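PDB 3ORQ: N5-Carboxyaminoimidazole ribonucleotide synthetase from Staphylococcus aureus subsp. aureus, which catalyses the ATP-dependent conversion of 5-aminoimidazole ribonucleotide and bicarbonate to N5-carboxyaminoimidazole ribonucleotide, as a member of the ATP-grasp superfamily. Local coordinates for residues S278-I283 with H339-S344; T253-F258 with Y288-T293. One frame throughout, in Å; residues are numbered along the deposited sequence.

Interaction 1 (S278-I283 with H339-S344). With POP (pyrophosphate 2-), chain E.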
loop_
_atom_site.group_PDB
_atom_site.type_symbol
_atom_site.label_atom_id
_atom_site.label_comp_id
_atom_site.label_asym_id
_atom_site.label_seq_id
_atom_site.Cartn_x
_atom_site.Cartn_y
_atom_site.Cartn_z
ATOM N N SER A 278 10.057 -9.689 9.928
ATOM C CA SER A 278 10.948 -8.588 10.291
ATOM C C SER A 278 11.084 -7.564 9.163
ATOM O O SER A 278 11.846 -6.571 9.278
ATOM C CB SER A 278 12.345 -9.108 10.707
ATOM O OG SER A 278 12.973 -9.831 9.646
ATOM N N GLY A 279 10.383 -7.794 8.063
ATOM C CA GLY A 279 10.477 -6.880 6.906
ATOM C C GLY A 279 9.268 -6.002 6.717
ATOM O O GLY A 279 9.223 -5.194 5.763
ATOM N N HIS A 280 8.258 -6.169 7.571
ATOM C CA HIS A 280 6.984 -5.461 7.365
ATOM C C HIS A 280 7.122 -3.944 7.402
ATOM O O HIS A 280 6.390 -3.249 6.649
ATOM C CB HIS A 280 5.877 -5.930 8.275
ATOM C CG HIS A 280 5.507 -7.363 8.068
ATOM N ND1 HIS A 280 5.870 -8.067 6.944
ATOM C CD2 HIS A 280 4.870 -8.246 8.870
ATOM C CE1 HIS A 280 5.454 -9.316 7.048
ATOM N NE2 HIS A 280 4.835 -9.449 8.203
ATOM N N TYR A 281 8.121 -3.454 8.177
ATOM C CA TYR A 281 8.318 -2.021 8.383
ATOM C C TYR A 281 8.546 -1.327 7.018
ATOM O O TYR A 281 8.267 -0.113 6.851
ATOM C CB TYR A 281 9.506 -1.764 9.313
ATOM C CG TYR A 281 10.790 -2.034 8.568
ATOM C CD1 TYR A 281 11.263 -3.338 8.438
ATOM C CD2 TYR A 281 11.430 -1.023 7.865
ATOM C CE1 TYR A 281 12.364 -3.613 7.684
ATOM C CE2 TYR A 281 12.584 -1.297 7.116
ATOM C CZ TYR A 281 13.034 -2.601 7.019
ATOM O OH TYR A 281 14.155 -2.925 6.275
ATOM N N SER A 282 9.081 -2.078 6.044
ATOM C CA SER A 282 9.520 -1.488 4.762
ATOM C C SER A 282 8.337 -0.935 3.974
ATOM O O SER A 282 8.488 -0.120 3.032
ATOM C CB SER A 282 10.245 -2.542 3.911
ATOM O OG SER A 282 9.385 -3.621 3.604
ATOM N N ILE A 283 7.140 -1.366 4.347
ATOM C CA ILE A 283 5.953 -0.778 3.697
ATOM C C ILE A 283 5.914 0.717 3.958
ATOM O O ILE A 283 5.728 1.476 3.054
ATOM C CB ILE A 283 4.658 -1.415 4.144
ATOM C CG1 ILE A 283 4.544 -2.798 3.544
ATOM C CG2 ILE A 283 3.459 -0.591 3.667
ATOM C CD1 ILE A 283 3.567 -3.709 4.332
ATOM N N HIS A 339 -1.692 -2.072 10.983
ATOM C CA HIS A 339 -2.094 -3.132 10.033
ATOM C C HIS A 339 -2.876 -4.194 10.794
ATOM O O HIS A 339 -2.350 -4.788 11.741
ATOM C CB HIS A 339 -0.859 -3.831 9.437
ATOM C CG HIS A 339 -0.120 -3.000 8.449
ATOM N ND1 HIS A 339 -0.004 -3.353 7.119
ATOM C CD2 HIS A 339 0.513 -1.810 8.581
ATOM C CE1 HIS A 339 0.711 -2.440 6.488
ATOM N NE2 HIS A 339 1.021 -1.481 7.343
ATOM N N ILE A 340 -4.119 -4.453 10.396
ATOM C CA ILE A 340 -4.889 -5.497 11.084
ATOM C C ILE A 340 -5.222 -6.492 10.028
ATOM O O ILE A 340 -5.851 -6.135 9.021
ATOM C CB ILE A 340 -6.172 -4.947 11.797
ATOM C CG1 ILE A 340 -5.823 -4.445 13.194
ATOM C CG2 ILE A 340 -7.151 -6.083 12.057
ATOM C CD1 ILE A 340 -5.003 -3.264 13.216
ATOM N N TYR A 341 -4.782 -7.730 10.217
ATOM C CA TYR A 341 -4.801 -8.681 9.122
ATOM C C TYR A 341 -6.190 -9.090 8.734
ATOM O O TYR A 341 -6.442 -9.343 7.552
ATOM C CB TYR A 341 -3.936 -9.904 9.415
ATOM C CG TYR A 341 -2.513 -9.496 9.675
ATOM C CD1 TYR A 341 -1.952 -8.405 9.019
ATOM C CD2 TYR A 341 -1.725 -10.211 10.593
ATOM C CE1 TYR A 341 -0.588 -8.018 9.257
ATOM C CE2 TYR A 341 -0.359 -9.838 10.856
ATOM C CZ TYR A 341 0.194 -8.772 10.189
ATOM O OH TYR A 341 1.515 -8.420 10.471
ATOM N N GLY A 342 -7.100 -9.093 9.702
ATOM C CA GLY A 342 -8.494 -9.463 9.434
ATOM C C GLY A 342 -8.823 -10.927 9.784
ATOM O O GLY A 342 -9.853 -11.454 9.337
ATOM N N LYS A 343 -7.966 -11.582 10.576
ATOM C CA LYS A 343 -8.233 -12.954 10.990
ATOM C C LYS A 343 -9.476 -12.992 11.933
ATOM O O LYS A 343 -9.633 -12.128 12.817
ATOM C CB LYS A 343 -7.034 -13.513 11.675
ATOM C CG LYS A 343 -5.780 -13.433 10.834
ATOM C CD LYS A 343 -4.576 -13.989 11.527
ATOM C CE LYS A 343 -3.413 -13.942 10.556
ATOM N NZ LYS A 343 -2.203 -14.616 11.085
ATOM N N SER A 344 -10.388 -13.931 11.729
ATOM C CA SER A 344 -11.648 -13.890 12.526
ATOM C C SER A 344 -11.548 -14.477 13.934
ATOM O O SER A 344 -12.323 -14.120 14.781
ATOM C CB SER A 344 -12.843 -14.506 11.784
ATOM O OG SER A 344 -12.584 -15.849 11.479
HETATM P P1 POP E . -1.375 -20.047 13.749
HETATM O O1 POP E . -1.217 -21.557 13.726
HETATM O O2 POP E . -2.267 -19.564 14.877
HETATM O O3 POP E . -0.020 -19.381 13.871
HETATM O O POP E . -2.066 -19.751 12.322
HETATM P P2 POP E . -1.833 -18.378 11.522
HETATM O O4 POP E . -0.475 -18.430 10.846
HETATM O O5 POP E . -1.943 -17.235 12.488
HETATM O O6 POP E . -2.936 -18.272 10.507
#

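Interaction 2 (T253-F258 with Y288-T293). With MG (magnesium ion), chain C.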
loop_
_atom_site.group_PDB
_atom_site.type_symbol
_atom_site.label_atom_id
_atom_site.label_comp_id
_atom_site.label_asym_id
_atom_site.label_seq_id
_atom_site.Cartn_x
_atom_site.Cartn_y
_atom_site.Cartn_z
ATOM N N THR A 253 11.750 -12.452 -2.688
ATOM C CA THR A 253 12.295 -12.042 -1.403
ATOM C C THR A 253 12.577 -13.241 -0.506
ATOM O O THR A 253 11.762 -14.175 -0.425
ATOM C CB THR A 253 11.321 -11.037 -0.746
ATOM O OG1 THR A 253 11.367 -9.840 -1.538
ATOM C CG2 THR A 253 11.699 -10.708 0.721
ATOM N N PHE A 254 13.731 -13.225 0.157
ATOM C CA PHE A 254 14.005 -14.200 1.239
ATOM C C PHE A 254 14.686 -13.448 2.368
ATOM O O PHE A 254 15.123 -12.314 2.183
ATOM C CB PHE A 254 14.850 -15.380 0.736
ATOM C CG PHE A 254 16.198 -14.985 0.219
ATOM C CD1 PHE A 254 16.340 -14.426 -1.046
ATOM C CD2 PHE A 254 17.316 -15.157 0.996
ATOM C CE1 PHE A 254 17.597 -14.029 -1.535
ATOM C CE2 PHE A 254 18.596 -14.762 0.517
ATOM C CZ PHE A 254 18.724 -14.198 -0.752
ATOM N N THR A 255 14.722 -14.040 3.547
ATOM C CA THR A 255 15.292 -13.359 4.703
ATOM C C THR A 255 16.235 -14.291 5.481
ATOM O O THR A 255 15.901 -15.426 5.761
ATOM C CB THR A 255 14.179 -12.865 5.665
ATOM O OG1 THR A 255 13.264 -12.036 4.953
ATOM C CG2 THR A 255 14.771 -12.077 6.861
ATOM N N VAL A 256 17.405 -13.782 5.836
ATOM C CA VAL A 256 18.380 -14.526 6.636
ATOM C C VAL A 256 18.377 -13.916 8.028
ATOM O O VAL A 256 18.577 -12.702 8.174
ATOM C CB VAL A 256 19.792 -14.419 6.017
ATOM C CG1 VAL A 256 20.865 -15.254 6.813
ATOM C CG2 VAL A 256 19.781 -14.815 4.571
ATOM N N GLU A 257 18.140 -14.759 9.040
ATOM C CA GLU A 257 18.237 -14.389 10.461
ATOM C C GLU A 257 19.604 -14.712 11.031
ATOM O O GLU A 257 20.105 -15.800 10.808
ATOM C CB GLU A 257 17.228 -15.182 11.289
ATOM C CG GLU A 257 15.795 -14.793 11.096
ATOM C CD GLU A 257 14.861 -15.549 12.026
ATOM O OE1 GLU A 257 15.313 -16.164 13.036
ATOM O OE2 GLU A 257 13.653 -15.537 11.760
ATOM N N PHE A 258 20.168 -13.797 11.815
ATOM C CA PHE A 258 21.507 -13.969 12.386
ATOM C C PHE A 258 21.520 -13.771 13.901
ATOM O O PHE A 258 20.737 -13.003 14.441
ATOM C CB PHE A 258 22.514 -12.948 11.830
ATOM C CG PHE A 258 22.659 -12.944 10.339
ATOM C CD1 PHE A 258 21.728 -12.296 9.543
ATOM C CD2 PHE A 258 23.777 -13.509 9.736
ATOM C CE1 PHE A 258 21.883 -12.255 8.152
ATOM C CE2 PHE A 258 23.945 -13.488 8.374
ATOM C CZ PHE A 258 22.988 -12.842 7.566
ATOM N N TYR A 288 10.624 1.148 -1.408
ATOM C CA TYR A 288 10.037 -0.103 -1.930
ATOM C C TYR A 288 9.802 -0.994 -0.712
ATOM O O TYR A 288 10.586 -0.956 0.235
ATOM C CB TYR A 288 10.992 -0.857 -2.843
ATOM C CG TYR A 288 11.443 -0.099 -4.099
ATOM C CD1 TYR A 288 12.612 0.680 -4.063
ATOM C CD2 TYR A 288 10.737 -0.191 -5.294
ATOM C CE1 TYR A 288 13.061 1.374 -5.167
ATOM C CE2 TYR A 288 11.162 0.546 -6.445
ATOM C CZ TYR A 288 12.340 1.317 -6.346
ATOM O OH TYR A 288 12.817 2.017 -7.433
ATOM N N SER A 289 8.748 -1.806 -0.723
ATOM C CA SER A 289 8.565 -2.759 0.378
ATOM C C SER A 289 9.030 -4.125 -0.063
ATOM O O SER A 289 9.214 -4.359 -1.237
ATOM C CB SER A 289 7.087 -2.832 0.827
ATOM O OG SER A 289 6.360 -3.749 0.015
ATOM N N GLN A 290 9.155 -5.044 0.877
ATOM C CA GLN A 290 9.646 -6.375 0.555
ATOM C C GLN A 290 8.654 -7.128 -0.306
ATOM O O GLN A 290 9.025 -8.078 -1.005
ATOM C CB GLN A 290 9.999 -7.149 1.836
ATOM C CG GLN A 290 8.891 -7.287 2.843
ATOM C CD GLN A 290 9.164 -8.341 3.898
ATOM O OE1 GLN A 290 8.483 -8.382 4.926
ATOM N NE2 GLN A 290 10.120 -9.216 3.641
ATOM N N PHE A 291 7.397 -6.693 -0.264
ATOM C CA PHE A 291 6.356 -7.282 -1.148
ATOM C C PHE A 291 6.410 -6.697 -2.564
ATOM O O PHE A 291 6.227 -7.452 -3.539
ATOM C CB PHE A 291 4.942 -7.122 -0.522
ATOM C CG PHE A 291 4.866 -7.676 0.857
ATOM C CD1 PHE A 291 4.824 -9.061 1.052
ATOM C CD2 PHE A 291 5.012 -6.826 1.978
ATOM C CE1 PHE A 291 4.815 -9.600 2.341
ATOM C CE2 PHE A 291 5.002 -7.353 3.279
ATOM C CZ PHE A 291 4.890 -8.738 3.461
ATOM N N ASP A 292 6.669 -5.380 -2.692
ATOM C CA ASP A 292 6.802 -4.797 -4.016
ATOM C C ASP A 292 7.932 -5.512 -4.750
ATOM O O ASP A 292 7.737 -5.989 -5.860
ATOM C CB ASP A 292 7.136 -3.301 -3.955
ATOM C CG ASP A 292 6.055 -2.472 -3.260
ATOM O OD1 ASP A 292 4.831 -2.816 -3.329
ATOM O OD2 ASP A 292 6.465 -1.476 -2.598
ATOM N N THR A 293 9.111 -5.574 -4.147
ATOM C CA THR A 293 10.228 -6.226 -4.821
ATOM C C THR A 293 9.938 -7.747 -5.041
ATOM O O THR A 293 10.385 -8.334 -5.987
ATOM C CB THR A 293 11.545 -6.026 -4.071
ATOM O OG1 THR A 293 11.394 -6.493 -2.728
ATOM C CG2 THR A 293 11.923 -4.559 -4.028
HETATM MG MG MG C . 13.255 -17.320 13.868
#

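Interaction 1 (S278-I283 with H339-S344)
His280 and Ile283 face Tyr341 and His339 across backbones that stay well apart, with the CA atoms of His280 and His339, the closest pair, at 9.7 Å. The first segment turns into helix 282-285. The second runs off the end of strand 338-340 into a loop. Contact is therefore made by side chains alone, in two small places.

Ile283 and His339 approach from opposite directions. CD1 of Ile283 meets CE1 of His339 at 3.8 Å, obliquely to the ring. The other touch is between His280 CD2 and Tyr341 OH, at 3.7 Å. Here too the hydroxyl approaches the imidazole obliquely. Tyr341 CB does not point at the other segment, but its CG lies opposite the carbonyl carbon (chi1 -59°), and the phenol extends across to His280.

The turn holding His280 is type I, from Gly279 to Ser282. Gly279 O accepts twice from Ser282, from N at 3.1 Å and from OG at 2.7 Å. The hydroxyl comes nearly along the C=O axis, at 173°.

At the far end, the extended Lys343 side chain gives NZ to pyrophosphate O5 at 3.0 Å. Arg350 binds the same anion, and Gln22 and Lys351 O also receive bonds from this ammonium.

The His354 ring stacks on that of His339 and meets that of His280, and its ND1 pairs with the Tyr341 hydroxyl. His339 NE2 is bonded to Glu284.

No hydrogen bond or salt bridge crosses directly between the segments. Packing thus joins the ATP-grasp and C-terminal parts here, while the polar ends of His339 and Tyr341 are satisfied by residues outside the two segments.

Interaction 2 (T253-F258 with Y288-T293)
Thr253 donates a side-chain hydrogen bond from a strand to a main-chain carbonyl at the start of a helix. Thr253 OG1 lies 3.0 Å from Gln290 O and meets a lone pair in the carbonyl plane, at a C=O...donor angle of 142°. This is the sole hydrogen bond between the segments. Thr253 OG1 sits beside its own backbone N (chi1 -68°), and Thr253 CG2 packs 4.1 Å from Gln290 CB. The Thr253 and Gln290 side chains cross at about a right angle.

One turn further along the helix, Thr293 OG1 comes within 3.6 Å of Thr253 OG1, a packing contact. Both hydroxyls are hydrogen-bonded to Thr200 OG1, which makes a small buried polar cluster.

The helix start is held by a capping box. Ser289 OG accepts from Asp292 N at 3.2 Å and weakly from Phe291 N. In return Ser289 N reaches Asp292 OD2 at 3.0 Å, from above the carboxylate plane.

Further along the strand, Glu257 binds magnesium through OE1 at 2.5 Å, and Glu257 also touches ADP. Glu257 and Glu270, on adjacent strands, hold the metal beside the nucleotide, as in other ATP-grasp enzymes.

Strand 252-261 runs between strands 191-201 and 266-272. Helix 290-298 begins against the Thr253 side of this strand, while Phe254, Val256 and Phe258 pack on helix 234-245.

Interactions 1 and 2 are both buried, and their centres lie 14 Å apart. They meet where Ser282 OG and Gln290 N come within 3.1 Å, a probable hydrogen bond between the successive helices 282-285 and 290-298. Both reach the same antiparallel sheet. Interaction 1 uses its outermost strand 338-340, and interaction 2 uses strand 252-261 near the other end. Along the chain their segments alternate. Interaction 1 spans two family domains and packs without crossing polar bonds; interaction 2 lies inside the ATP-grasp range and has one. Each also holds a ligand residue: Lys343 for pyrophosphate, Glu257 for magnesium.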